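Local coordinates for protein mandelate racemase/muconate lactonizing enzyme (PDB 4J3Z) that probably acts on a carboxylate substrate, as enolase-superfamily enzymes do when they draw off the proton next to the carboxylate, though its own reaction is not established, at residues 23-27 against 341-345; 266-270 against 295-299; 208-214 against 233-239; 145-151 against 191-196. One frame throughout, in Å; residues are numbered along the deposited sequence.

Contact 1: 23-27 against 341-345; sequences YWLLV and FHEAL
An aromatic cluster of Trp24, Phe341 and His342 joins two domains of the enolase-superfamily fold: Trp24 belongs to strand 24-31 of the three-stranded antiparallel sheet in the N-terminal domain, and the other two rings to the short helix 340-345 of the C-terminal part. The backbones lie well apart, 13.5 Å between the axes of the short segments, a gap that suits large side chains. Tryptophan, with its large flat indole, reaches across it, because its CG is anti to the carbonyl carbon (chi1 -57°) and its six-membered ring is carried forward to the helix. There CZ3 of Trp24 comes within 3.4 Å of Phe341 CD2. These two ring planes differ by only 27°, yet they are slid apart and hardly overlap. His342 meets the indole differently: Trp24 CH2 stands over the centre of the imidazole, 3.4 Å above its plane, and the rings are inclined to each other at 48°. Both imidazole nitrogens are held, ND1 by Thr339 OG1 and NE2 by the carbonyl oxygen of Ala313, which fixes the ring's rotation. Replacing His342 with an alanine would probably leave Thr339 and the Ala313 carbonyl without these partners and open a gap beside the far end of the indole. Phe341 and Leu345 also touch Val12 of the neighbouring strand 4-12. Leucine suits the remaining corner, since its branched end fills space beside a ring without polar demands: CD2 of Leu345 lies at the indole edge, 3.7 Å from Trp24 CE3, and meets Leu26 CD1 tip to tip at 3.9 Å.

Contact 2: 266-270 against 295-299; sequences VTEFT and KIATL
Ile296 lays its terminal CD1 over one face of the Phe269 ring, a CH-pi contact 3.8 Å from that ring's centroid and displaced toward the rim. Its chain is extended at chi2 (162°), which carries CD1 out over the phenyl, while the other branch, Ile296 CG2, comes to 3.5 Å from Phe269 CD2. A beta-branched residue thus grips the ring with two methyl groups. Val266 uses a single branch: CG2, anti to the backbone N, is set against the backbone of the opposite helix, 3.4 Å from Lys295 O, and also touches Ile296 CG1 at 3.7 Å. Helices 266-274 and 290-302 are neighbours in the outer layer of the C-terminal barrel, running nearly parallel at 24°, and strand 279-280 lies between them in the chain. Leu280 of that strand packs against both Phe269 and Ile296. Threonine suits the next turn because its hydroxyl can be satisfied within its own helix. Thr270 OG1 gives a 2.7 Å bond to Val266 O, and Thr270 N reaches the same oxygen from the opposite face of the carbonyl plane. Thr270 OG1 then rests 3.9 Å from Leu299 CG, and Leu299 itself packs on Leu299 of a second subunit.

Contact 3: 208-214 against 233-239; sequences FGTHGQF and WYEEPIP
Thr210 turns its side chain toward the end of strand 233-235 and the loop after it. Thr210 CB lies 3.8 Å from Glu236 O. The hydroxyl turns into the crowded position between backbone N and carbonyl carbon (chi1 43°), where Thr210 OG1 donates to Glu235 O over 2.8 Å. Thr210 OG1 also lies 3.0 Å from Glu236 O, and in line with the plane of the Tyr234 ring, 3.3 Å from its edge atom CE1. The methyl CG2 of Thr210, anti to the carbonyl carbon, meets the same Tyr234 CE1 at 3.9 Å. Threonine fits because one branch is polar and the other apolar. Glu235 O accepts twice, from Thr210 OG1, tilted out of the carbonyl plane, and from Thr210 N, in that plane but at 3.3 Å. A valine in place of Thr210 would probably cost this carbonyl its shorter bond and leave the longer one from Thr210 N to hold the loop end.

The segments hold the ends of two parallel strands, 205-209 and 233-235, of a beta-alpha-beta unit with helix 216-226 as its crossover, and the loops that follow them; these C-terminal ends lie where barrel enzymes of this superfamily carry the active site. Glu235 N bonds to Phe208 O at 2.8 Å. Phe208 turns its edge toward the Tyr234 face, offset, with planes at 68°. Gly209 suits its place, since a CB there would crowd the Glu235 carboxylate, and Gly212 has a positive phi that favours glycine. Gly212 N makes a weak bond to Glu236 O, while the Glu236 carboxylate is salt-bridged to Arg262.

Contact 4: 145-151 against 191-196; sequences TSPEMAA and RFCAAI
Phe192 slides its ring beneath the first turn of helix 147-159, so that Pro147 CA stands over one face, 4.2 Å from the Phe192 ring centroid and 21° off the normal. Its edge meets the backbone ahead of the helix, with Phe192 CZ 3.6 Å from Ser146 N, and Phe192 CE2 touches Ala150 CB at 3.6 Å. The partners on helix 147-159 are small or compact, which lets the ring come close to the first turn. Helices 147-159 and 183-200 are consecutive outer helices of the C-terminal barrel, with strand 164-167 between them; Phe167 of that strand packs against both Phe192 and Ile196. The segment axes cross at -38° and approach to 8.3 Å, a closeness that alanines permit. Ala195 CB comes to 3.2 Å from Pro147 O, and one turn on Ala151 CB faces Ala195 O at 3.5 Å.

Proline suits the first turn of a helix, where a missing N-H costs no bond, and its ring is also met obliquely by Arg191, whose chain bends at chi3 (47°) to bring NH2 within 3.5 Å of Pro147 CG. Just before it Ser146 is the N-cap: its OG accepts from Met149 N, closing off an N-H that the helix cannot satisfy. At the exposed margin Glu148 and Arg191 bring opposite charges near each other, but beyond salt-bridge range. No hydrogen bond crosses between the segments, so their attraction probably comes mainly from apolar burial and the CH-pi contact, with charge attraction a minor addition.

Contacts 2, 3 and 4 all lie in the C-terminal barrel and follow one another along the chain, contact 4 first; contact 1 ties that part to the N-terminal domain, its segments spanning the other three in sequence. Contacts 3 and 4 are successive: helix 183-200 leads straight into strand 205-209, and their nearest atoms are about 4 Å apart. Contact 3 lies on strand ends where an active site is expected, with contact 2 about 20 Å away between centres, and both touch the same neighbouring subunit. Between centres, contact 1 lies about 27 Å from contacts 2 and 3, across the chain's centre from both, and contacts 2 and 4 are farthest apart at about 35 Å.

Contact 1: 23-27 against 341-345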
loop_
_atom_site.group_PDB
_atom_site.type_symbol
_atom_site.label_atom_id
_atom_site.label_comp_id
_atom_site.label_asym_id
_atom_site.label_seq_id
_atom_site.Cartn_x
_atom_site.Cartn_y
_atom_site.Cartn_z
ATOM N N TYR D 23 32.995 -27.527 -15.195
ATOM C CA TYR D 23 33.957 -26.748 -15.978
ATOM C C TYR D 23 33.943 -25.272 -15.602
ATOM O O TYR D 23 32.904 -24.743 -15.187
ATOM C CB TYR D 23 33.691 -26.895 -17.478
ATOM C CG TYR D 23 32.299 -26.491 -17.918
ATOM C CD1 TYR D 23 31.948 -25.145 -18.055
ATOM C CD2 TYR D 23 31.337 -27.454 -18.207
ATOM C CE1 TYR D 23 30.682 -24.771 -18.459
ATOM C CE2 TYR D 23 30.069 -27.090 -18.621
ATOM C CZ TYR D 23 29.746 -25.747 -18.741
ATOM O OH TYR D 23 28.486 -25.378 -19.147
ATOM N N TRP D 24 35.096 -24.617 -15.742
ATOM C CA TRP D 24 35.170 -23.161 -15.628
ATOM C C TRP D 24 35.422 -22.553 -16.995
ATOM O O TRP D 24 36.086 -23.165 -17.829
ATOM C CB TRP D 24 36.277 -22.731 -14.671
ATOM C CG TRP D 24 36.169 -23.292 -13.284
ATOM C CD1 TRP D 24 35.022 -23.577 -12.592
ATOM C CD2 TRP D 24 37.254 -23.614 -12.410
ATOM N NE1 TRP D 24 35.331 -24.061 -11.342
ATOM C CE2 TRP D 24 36.694 -24.088 -11.203
ATOM C CE3 TRP D 24 38.648 -23.560 -12.532
ATOM C CZ2 TRP D 24 37.478 -24.505 -10.128
ATOM C CZ3 TRP D 24 39.429 -23.967 -11.451
ATOM C CH2 TRP D 24 38.836 -24.444 -10.271
ATOM N N LEU D 25 34.891 -21.348 -17.215
ATOM C CA LEU D 25 35.045 -20.648 -18.482
ATOM C C LEU D 25 35.868 -19.383 -18.311
ATOM O O LEU D 25 35.362 -18.345 -17.856
ATOM C CB LEU D 25 33.672 -20.299 -19.071
ATOM C CG LEU D 25 32.954 -21.330 -19.931
ATOM C CD1 LEU D 25 31.445 -21.243 -19.710
ATOM C CD2 LEU D 25 33.308 -21.121 -21.393
ATOM N N LEU D 26 37.137 -19.463 -18.697
ATOM C CA LEU D 26 38.059 -18.340 -18.514
ATOM C C LEU D 26 38.367 -17.640 -19.830
ATOM O O LEU D 26 38.528 -18.295 -20.858
ATOM C CB LEU D 26 39.359 -18.809 -17.864
ATOM C CG LEU D 26 39.328 -19.723 -16.638
ATOM C CD1 LEU D 26 40.732 -19.828 -16.062
ATOM C CD2 LEU D 26 38.347 -19.236 -15.575
ATOM N N VAL D 27 38.438 -16.308 -19.777
ATOM C CA VAL D 27 38.811 -15.479 -20.924
ATOM C C VAL D 27 40.113 -14.707 -20.645
ATOM O O VAL D 27 40.339 -14.231 -19.531
ATOM C CB VAL D 27 37.676 -14.499 -21.338
ATOM C CG1 VAL D 27 36.345 -15.229 -21.501
ATOM C CG2 VAL D 27 37.538 -13.335 -20.360
ATOM N N PHE D 341 43.739 -27.182 -7.066
ATOM C CA PHE D 341 43.633 -26.791 -8.469
ATOM C C PHE D 341 43.447 -25.279 -8.636
ATOM O O PHE D 341 44.072 -24.662 -9.504
ATOM C CB PHE D 341 42.517 -27.556 -9.171
ATOM C CG PHE D 341 42.475 -27.334 -10.660
ATOM C CD1 PHE D 341 43.561 -27.682 -11.461
ATOM C CD2 PHE D 341 41.348 -26.799 -11.263
ATOM C CE1 PHE D 341 43.513 -27.500 -12.833
ATOM C CE2 PHE D 341 41.298 -26.607 -12.635
ATOM C CZ PHE D 341 42.384 -26.960 -13.419
ATOM N N HIS D 342 42.587 -24.697 -7.800
ATOM C CA HIS D 342 42.461 -23.250 -7.680
ATOM C C HIS D 342 43.819 -22.548 -7.538
ATOM O O HIS D 342 44.068 -21.549 -8.209
ATOM C CB HIS D 342 41.558 -22.890 -6.492
ATOM C CG HIS D 342 40.093 -23.008 -6.781
ATOM N ND1 HIS D 342 39.362 -24.136 -6.482
ATOM C CD2 HIS D 342 39.221 -22.130 -7.333
ATOM C CE1 HIS D 342 38.103 -23.956 -6.846
ATOM N NE2 HIS D 342 37.991 -22.745 -7.360
ATOM N N GLU D 343 44.689 -23.067 -6.670
ATOM C CA GLU D 343 46.011 -22.467 -6.430
ATOM C C GLU D 343 47.068 -22.882 -7.473
ATOM O O GLU D 343 48.136 -22.275 -7.563
ATOM C CB GLU D 343 46.494 -22.797 -5.006
ATOM C CG GLU D 343 47.709 -22.017 -4.516
ATOM C CD GLU D 343 47.443 -20.531 -4.293
ATOM O OE1 GLU D 343 46.300 -20.143 -3.948
ATOM O OE2 GLU D 343 48.399 -19.748 -4.443
ATOM N N ALA D 344 46.761 -23.914 -8.255
ATOM C CA ALA D 344 47.636 -24.351 -9.346
ATOM C C ALA D 344 47.318 -23.640 -10.660
ATOM O O ALA D 344 48.236 -23.269 -11.405
ATOM C CB ALA D 344 47.538 -25.864 -9.535
ATOM N N LEU D 345 46.025 -23.463 -10.951
ATOM C CA LEU D 345 45.595 -22.910 -12.248
ATOM C C LEU D 345 46.141 -21.501 -12.499
ATOM O O LEU D 345 46.511 -21.169 -13.625
ATOM C CB LEU D 345 44.063 -22.957 -12.415
ATOM C CG LEU D 345 43.469 -22.524 -13.777
ATOM C CD1 LEU D 345 44.179 -23.161 -14.973
ATOM C CD2 LEU D 345 41.977 -22.799 -13.849
#

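Contact 2: 266-270 against 295-299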
loop_
_atom_site.group_PDB
_atom_site.type_symbol
_atom_site.label_atom_id
_atom_site.label_comp_id
_atom_site.label_asym_id
_atom_site.label_seq_id
_atom_site.Cartn_x
_atom_site.Cartn_y
_atom_site.Cartn_z
ATOM N N VAL D 266 21.736 -5.048 -12.433
ATOM C CA VAL D 266 21.440 -4.321 -11.201
ATOM C C VAL D 266 19.935 -4.115 -10.984
ATOM O O VAL D 266 19.478 -4.049 -9.840
ATOM C CB VAL D 266 22.249 -2.988 -11.134
ATOM C CG1 VAL D 266 21.601 -1.881 -11.963
ATOM C CG2 VAL D 266 22.458 -2.539 -9.696
ATOM N N THR D 267 19.163 -4.050 -12.072
ATOM C CA THR D 267 17.695 -3.978 -11.992
ATOM C C THR D 267 17.027 -5.199 -11.339
ATOM O O THR D 267 15.995 -5.060 -10.666
ATOM C CB THR D 267 17.051 -3.730 -13.371
ATOM O OG1 THR D 267 15.662 -3.405 -13.207
ATOM C CG2 THR D 267 17.204 -4.958 -14.310
ATOM N N GLU D 268 17.592 -6.388 -11.548
ATOM C CA GLU D 268 17.000 -7.617 -11.012
ATOM C C GLU D 268 17.285 -7.743 -9.526
ATOM O O GLU D 268 16.404 -8.111 -8.748
ATOM C CB GLU D 268 17.498 -8.852 -11.767
ATOM C CG GLU D 268 16.725 -9.155 -13.044
ATOM C CD GLU D 268 17.176 -10.426 -13.754
ATOM O OE1 GLU D 268 18.237 -11.014 -13.407
ATOM O OE2 GLU D 268 16.468 -10.834 -14.697
ATOM N N PHE D 269 18.524 -7.434 -9.145
ATOM C CA PHE D 269 18.906 -7.314 -7.751
ATOM C C PHE D 269 18.019 -6.303 -7.009
ATOM O O PHE D 269 17.555 -6.592 -5.904
ATOM C CB PHE D 269 20.387 -6.935 -7.648
ATOM C CG PHE D 269 21.322 -8.073 -7.957
ATOM C CD1 PHE D 269 21.691 -8.353 -9.266
ATOM C CD2 PHE D 269 21.821 -8.875 -6.936
ATOM C CE1 PHE D 269 22.542 -9.407 -9.558
ATOM C CE2 PHE D 269 22.679 -9.926 -7.219
ATOM C CZ PHE D 269 23.041 -10.193 -8.534
ATOM N N THR D 270 17.798 -5.133 -7.628
ATOM C CA THR D 270 16.872 -4.093 -7.135
ATOM C C THR D 270 15.522 -4.691 -6.725
ATOM O O THR D 270 15.025 -4.443 -5.622
ATOM C CB THR D 270 16.643 -3.001 -8.210
ATOM O OG1 THR D 270 17.877 -2.325 -8.482
ATOM C CG2 THR D 270 15.591 -1.982 -7.773
ATOM N N LYS D 295 27.726 -1.497 -8.330
ATOM C CA LYS D 295 26.494 -0.828 -8.243
ATOM C C LYS D 295 25.359 -1.637 -7.683
ATOM O O LYS D 295 24.411 -1.104 -7.243
ATOM C CB LYS D 295 26.172 -0.100 -9.533
ATOM C CG LYS D 295 26.261 -0.926 -10.742
ATOM C CD LYS D 295 25.680 -0.182 -11.882
ATOM C CE LYS D 295 26.709 0.464 -12.748
ATOM N NZ LYS D 295 26.057 1.464 -13.587
ATOM N N ILE D 296 25.496 -2.932 -7.652
ATOM C CA ILE D 296 24.627 -3.785 -6.857
ATOM C C ILE D 296 24.941 -3.556 -5.372
ATOM O O ILE D 296 24.057 -3.627 -4.512
ATOM C CB ILE D 296 24.792 -5.282 -7.209
ATOM C CG1 ILE D 296 24.485 -5.528 -8.691
ATOM C CG2 ILE D 296 23.904 -6.147 -6.312
ATOM C CD1 ILE D 296 25.024 -6.844 -9.217
ATOM N N ALA D 297 26.204 -3.280 -5.077
ATOM C CA ALA D 297 26.632 -3.018 -3.698
ATOM C C ALA D 297 26.112 -1.678 -3.174
ATOM O O ALA D 297 25.834 -1.541 -1.985
ATOM C CB ALA D 297 28.142 -3.080 -3.596
ATOM N N THR D 298 25.982 -0.695 -4.062
ATOM C CA THR D 298 25.487 0.633 -3.689
ATOM C C THR D 298 23.983 0.614 -3.449
ATOM O O THR D 298 23.479 1.269 -2.515
ATOM C CB THR D 298 25.869 1.691 -4.742
ATOM O OG1 THR D 298 27.264 1.982 -4.626
ATOM C CG2 THR D 298 25.104 2.969 -4.546
ATOM N N LEU D 299 23.271 -0.143 -4.285
ATOM C CA LEU D 299 21.839 -0.356 -4.094
ATOM C C LEU D 299 21.548 -1.152 -2.822
ATOM O O LEU D 299 20.556 -0.896 -2.147
ATOM C CB LEU D 299 21.219 -1.058 -5.300
ATOM C CG LEU D 299 20.465 -0.294 -6.398
ATOM C CD1 LEU D 299 19.210 0.397 -5.886
ATOM C CD2 LEU D 299 21.354 0.671 -7.155
#

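Contact 3: 208-214 against 233-239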
loop_
_atom_site.group_PDB
_atom_site.type_symbol
_atom_site.label_atom_id
_atom_site.label_comp_id
_atom_site.label_asym_id
_atom_site.label_seq_id
_atom_site.Cartn_x
_atom_site.Cartn_y
_atom_site.Cartn_z
ATOM N N PHE D 208 22.663 -21.117 5.912
ATOM C CA PHE D 208 21.744 -22.115 5.390
ATOM C C PHE D 208 21.448 -21.858 3.927
ATOM O O PHE D 208 20.831 -20.855 3.551
ATOM C CB PHE D 208 20.458 -22.232 6.209
ATOM C CG PHE D 208 19.690 -23.492 5.920
ATOM C CD1 PHE D 208 20.105 -24.711 6.450
ATOM C CD2 PHE D 208 18.583 -23.473 5.075
ATOM C CE1 PHE D 208 19.412 -25.876 6.171
ATOM C CE2 PHE D 208 17.887 -24.643 4.788
ATOM C CZ PHE D 208 18.300 -25.845 5.343
ATOM N N GLY D 209 21.898 -22.792 3.108
ATOM C CA GLY D 209 21.803 -22.661 1.679
ATOM C C GLY D 209 20.905 -23.740 1.149
ATOM O O GLY D 209 21.241 -24.921 1.192
ATOM N N THR D 210 19.729 -23.323 0.708
ATOM C CA THR D 210 18.923 -24.114 -0.179
ATOM C C THR D 210 19.318 -23.621 -1.569
ATOM O O THR D 210 20.076 -22.651 -1.692
ATOM C CB THR D 210 17.419 -23.900 0.084
ATOM O OG1 THR D 210 17.154 -22.507 0.275
ATOM C CG2 THR D 210 16.968 -24.662 1.316
ATOM N N HIS D 211 18.841 -24.297 -2.609
ATOM C CA HIS D 211 19.216 -23.969 -3.981
ATOM C C HIS D 211 17.984 -23.625 -4.804
ATOM O O HIS D 211 17.931 -23.906 -6.004
ATOM C CB HIS D 211 19.946 -25.147 -4.630
ATOM C CG HIS D 211 21.250 -25.502 -3.981
ATOM N ND1 HIS D 211 21.348 -25.895 -2.663
ATOM C CD2 HIS D 211 22.506 -25.561 -4.485
ATOM C CE1 HIS D 211 22.610 -26.161 -2.378
ATOM N NE2 HIS D 211 23.332 -25.970 -3.465
ATOM N N GLY D 212 16.994 -23.028 -4.146
ATOM C CA GLY D 212 15.751 -22.610 -4.788
ATOM C C GLY D 212 14.790 -23.741 -5.070
ATOM O O GLY D 212 13.971 -23.648 -5.988
ATOM N N GLN D 213 14.879 -24.802 -4.270
ATOM C CA GLN D 213 14.060 -26.006 -4.453
ATOM C C GLN D 213 12.588 -25.774 -4.135
ATOM O O GLN D 213 11.716 -26.464 -4.677
ATOM C CB GLN D 213 14.553 -27.157 -3.558
ATOM C CG GLN D 213 16.062 -27.353 -3.454
ATOM C CD GLN D 213 16.683 -26.605 -2.281
ATOM O OE1 GLN D 213 16.613 -25.379 -2.207
ATOM N NE2 GLN D 213 17.307 -27.347 -1.360
ATOM N N PHE D 214 12.308 -24.809 -3.258
ATOM C CA PHE D 214 11.017 -24.777 -2.578
ATOM C C PHE D 214 10.103 -23.614 -2.895
ATOM O O PHE D 214 10.552 -22.506 -3.142
ATOM C CB PHE D 214 11.207 -24.871 -1.063
ATOM C CG PHE D 214 12.044 -26.036 -0.624
ATOM C CD1 PHE D 214 11.699 -27.340 -0.980
ATOM C CD2 PHE D 214 13.171 -25.833 0.156
ATOM C CE1 PHE D 214 12.473 -28.417 -0.565
ATOM C CE2 PHE D 214 13.949 -26.907 0.566
ATOM C CZ PHE D 214 13.599 -28.196 0.208
ATOM N N TRP D 233 21.919 -16.722 7.636
ATOM C CA TRP D 233 21.063 -16.475 6.487
ATOM C C TRP D 233 20.311 -17.692 5.950
ATOM O O TRP D 233 20.680 -18.841 6.204
ATOM C CB TRP D 233 21.809 -15.727 5.362
ATOM C CG TRP D 233 22.825 -16.501 4.533
ATOM C CD1 TRP D 233 22.708 -17.778 4.047
ATOM C CD2 TRP D 233 24.075 -16.000 4.033
ATOM N NE1 TRP D 233 23.817 -18.110 3.302
ATOM C CE2 TRP D 233 24.673 -17.037 3.277
ATOM C CE3 TRP D 233 24.758 -14.780 4.167
ATOM C CZ2 TRP D 233 25.921 -16.892 2.658
ATOM C CZ3 TRP D 233 25.996 -14.634 3.542
ATOM C CH2 TRP D 233 26.566 -15.695 2.804
ATOM N N TYR D 234 19.241 -17.405 5.223
ATOM C CA TYR D 234 18.473 -18.385 4.490
ATOM C C TYR D 234 18.609 -18.011 3.014
ATOM O O TYR D 234 18.077 -16.988 2.565
ATOM C CB TYR D 234 17.017 -18.336 4.944
ATOM C CG TYR D 234 16.130 -19.433 4.416
ATOM C CD1 TYR D 234 16.611 -20.400 3.540
ATOM C CD2 TYR D 234 14.800 -19.507 4.803
ATOM C CE1 TYR D 234 15.784 -21.400 3.053
ATOM C CE2 TYR D 234 13.965 -20.505 4.324
ATOM C CZ TYR D 234 14.463 -21.447 3.449
ATOM O OH TYR D 234 13.637 -22.444 2.978
ATOM N N GLU D 235 19.415 -18.755 2.289
ATOM C CA GLU D 235 19.809 -18.370 0.957
ATOM C C GLU D 235 19.003 -19.093 -0.086
ATOM O O GLU D 235 18.855 -20.250 -0.026
ATOM C CB GLU D 235 21.311 -18.552 0.797
ATOM C CG GLU D 235 21.801 -18.852 -0.587
ATOM C CD GLU D 235 23.201 -19.367 -0.631
ATOM O OE1 GLU D 235 23.716 -19.725 0.404
ATOM O OE2 GLU D 235 23.762 -19.409 -1.721
ATOM N N GLU D 236 18.482 -18.343 -1.034
ATOM C CA GLU D 236 17.793 -18.864 -2.214
ATOM C C GLU D 236 16.688 -19.817 -1.876
ATOM O O GLU D 236 16.694 -20.949 -2.246
ATOM C CB GLU D 236 18.757 -19.422 -3.287
ATOM C CG GLU D 236 19.464 -18.382 -4.137
ATOM C CD GLU D 236 19.688 -18.827 -5.556
ATOM O OE1 GLU D 236 20.132 -19.947 -5.736
ATOM O OE2 GLU D 236 19.414 -18.092 -6.496
ATOM N N PRO D 237 15.769 -19.315 -1.095
ATOM C CA PRO D 237 14.680 -20.124 -0.564
ATOM C C PRO D 237 13.717 -20.602 -1.642
ATOM O O PRO D 237 13.169 -21.714 -1.560
ATOM C CB PRO D 237 13.940 -19.152 0.367
ATOM C CG PRO D 237 14.253 -17.799 -0.152
ATOM C CD PRO D 237 15.650 -17.896 -0.700
ATOM N N ILE D 238 13.495 -19.744 -2.634
ATOM C CA ILE D 238 12.499 -19.998 -3.662
ATOM C C ILE D 238 13.127 -19.762 -5.040
ATOM O O ILE D 238 14.160 -19.097 -5.128
ATOM C CB ILE D 238 11.233 -19.134 -3.444
ATOM C CG1 ILE D 238 11.545 -17.649 -3.594
ATOM C CG2 ILE D 238 10.616 -19.408 -2.074
ATOM C CD1 ILE D 238 10.311 -16.819 -3.847
ATOM N N PRO D 239 12.532 -20.329 -6.113
ATOM C CA PRO D 239 13.161 -20.179 -7.427
ATOM C C PRO D 239 13.396 -18.709 -7.762
ATOM O O PRO D 239 12.570 -17.862 -7.403
ATOM C CB PRO D 239 12.136 -20.791 -8.393
ATOM C CG PRO D 239 11.274 -21.668 -7.566
ATOM C CD PRO D 239 11.251 -21.066 -6.187
#

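Contact 4: 145-151 against 191-196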
loop_
_atom_site.group_PDB
_atom_site.type_symbol
_atom_site.label_atom_id
_atom_site.label_comp_id
_atom_site.label_asym_id
_atom_site.label_seq_id
_atom_site.Cartn_x
_atom_site.Cartn_y
_atom_site.Cartn_z
ATOM N N THR D 145 24.424 -36.650 4.050
ATOM C CA THR D 145 23.253 -36.789 4.917
ATOM C C THR D 145 23.660 -37.007 6.369
ATOM O O THR D 145 22.903 -37.570 7.163
ATOM C CB THR D 145 22.306 -37.924 4.455
ATOM O OG1 THR D 145 23.016 -39.169 4.438
ATOM C CG2 THR D 145 21.736 -37.634 3.060
ATOM N N SER D 146 24.843 -36.523 6.730
ATOM C CA SER D 146 25.397 -36.798 8.060
ATOM C C SER D 146 25.633 -35.554 8.928
ATOM O O SER D 146 26.612 -34.836 8.735
ATOM C CB SER D 146 26.674 -37.639 7.942
ATOM O OG SER D 146 27.189 -37.949 9.224
ATOM N N PRO D 147 24.739 -35.314 9.906
ATOM C CA PRO D 147 24.854 -34.188 10.858
ATOM C C PRO D 147 26.085 -34.274 11.774
ATOM O O PRO D 147 26.619 -33.254 12.206
ATOM C CB PRO D 147 23.572 -34.299 11.695
ATOM C CG PRO D 147 22.650 -35.168 10.905
ATOM C CD PRO D 147 23.515 -36.105 10.139
ATOM N N GLU D 148 26.531 -35.486 12.065
ATOM C CA GLU D 148 27.730 -35.695 12.877
ATOM C C GLU D 148 29.002 -35.415 12.065
ATOM O O GLU D 148 29.914 -34.735 12.535
ATOM C CB GLU D 148 27.736 -37.114 13.455
ATOM C CG GLU D 148 26.449 -37.531 14.175
ATOM C CD GLU D 148 25.238 -37.647 13.246
ATOM O OE1 GLU D 148 25.432 -37.999 12.061
ATOM O OE2 GLU D 148 24.088 -37.376 13.691
ATOM N N MET D 149 29.050 -35.925 10.838
ATOM C CA MET D 149 30.185 -35.686 9.941
ATOM C C MET D 149 30.303 -34.208 9.544
ATOM O O MET D 149 31.408 -33.687 9.403
ATOM C CB MET D 149 30.086 -36.576 8.701
ATOM C CG MET D 149 30.211 -38.057 9.009
ATOM S SD MET D 149 30.110 -39.126 7.563
ATOM C CE MET D 149 29.390 -40.577 8.322
ATOM N N ALA D 150 29.160 -33.543 9.367
ATOM C CA ALA D 150 29.129 -32.112 9.090
ATOM C C ALA D 150 29.579 -31.286 10.300
ATOM O O ALA D 150 30.245 -30.259 10.135
ATOM C CB ALA D 150 27.741 -31.690 8.621
ATOM N N ALA D 151 29.225 -31.733 11.507
ATOM C CA ALA D 151 29.751 -31.135 12.743
ATOM C C ALA D 151 31.275 -31.261 12.854
ATOM O O ALA D 151 31.961 -30.277 13.137
ATOM C CB ALA D 151 29.075 -31.735 13.975
ATOM N N ARG D 191 18.403 -31.211 12.318
ATOM C CA ARG D 191 19.468 -32.082 12.852
ATOM C C ARG D 191 20.849 -31.567 12.461
ATOM O O ARG D 191 21.755 -31.507 13.298
ATOM C CB ARG D 191 19.292 -33.530 12.379
ATOM C CG ARG D 191 18.332 -34.359 13.225
ATOM C CD ARG D 191 18.096 -35.750 12.621
ATOM N NE ARG D 191 19.339 -36.421 12.212
ATOM C CZ ARG D 191 19.403 -37.446 11.357
ATOM N NH1 ARG D 191 18.296 -37.948 10.809
ATOM N NH2 ARG D 191 20.582 -37.973 11.041
ATOM N N PHE D 192 20.994 -31.172 11.193
ATOM C CA PHE D 192 22.215 -30.527 10.696
ATOM C C PHE D 192 22.564 -29.250 11.444
ATOM O O PHE D 192 23.711 -29.075 11.861
ATOM C CB PHE D 192 22.105 -30.233 9.207
ATOM C CG PHE D 192 22.844 -31.209 8.333
ATOM C CD1 PHE D 192 22.415 -32.531 8.215
ATOM C CD2 PHE D 192 23.956 -30.801 7.613
ATOM C CE1 PHE D 192 23.092 -33.424 7.402
ATOM C CE2 PHE D 192 24.627 -31.686 6.794
ATOM C CZ PHE D 192 24.199 -33.001 6.691
ATOM N N CYS D 193 21.584 -28.363 11.618
ATOM C CA CYS D 193 21.802 -27.107 12.362
ATOM C C CYS D 193 22.139 -27.333 13.839
ATOM O O CYS D 193 22.991 -26.637 14.390
ATOM C CB CYS D 193 20.583 -26.178 12.256
ATOM S SG CYS D 193 20.410 -25.268 10.710
ATOM N N ALA D 194 21.456 -28.279 14.481
ATOM C CA ALA D 194 21.703 -28.594 15.905
ATOM C C ALA D 194 23.120 -29.093 16.169
ATOM O O ALA D 194 23.779 -28.620 17.098
ATOM C CB ALA D 194 20.685 -29.602 16.433
ATOM N N ALA D 195 23.580 -30.040 15.348
ATOM C CA ALA D 195 24.893 -30.669 15.526
ATOM C C ALA D 195 26.028 -29.695 15.263
ATOM O O ALA D 195 27.025 -29.679 15.994
ATOM C CB ALA D 195 25.030 -31.902 14.635
ATOM N N ILE D 196 25.872 -28.880 14.223
ATOM C CA ILE D 196 26.881 -27.876 13.879
ATOM C C ILE D 196 26.893 -26.791 14.952
ATOM O O ILE D 196 27.961 -26.341 15.368
ATOM C CB ILE D 196 26.661 -27.287 12.468
ATOM C CG1 ILE D 196 26.772 -28.386 11.407
ATOM C CG2 ILE D 196 27.681 -26.195 12.173
ATOM C CD1 ILE D 196 26.182 -28.029 10.054
#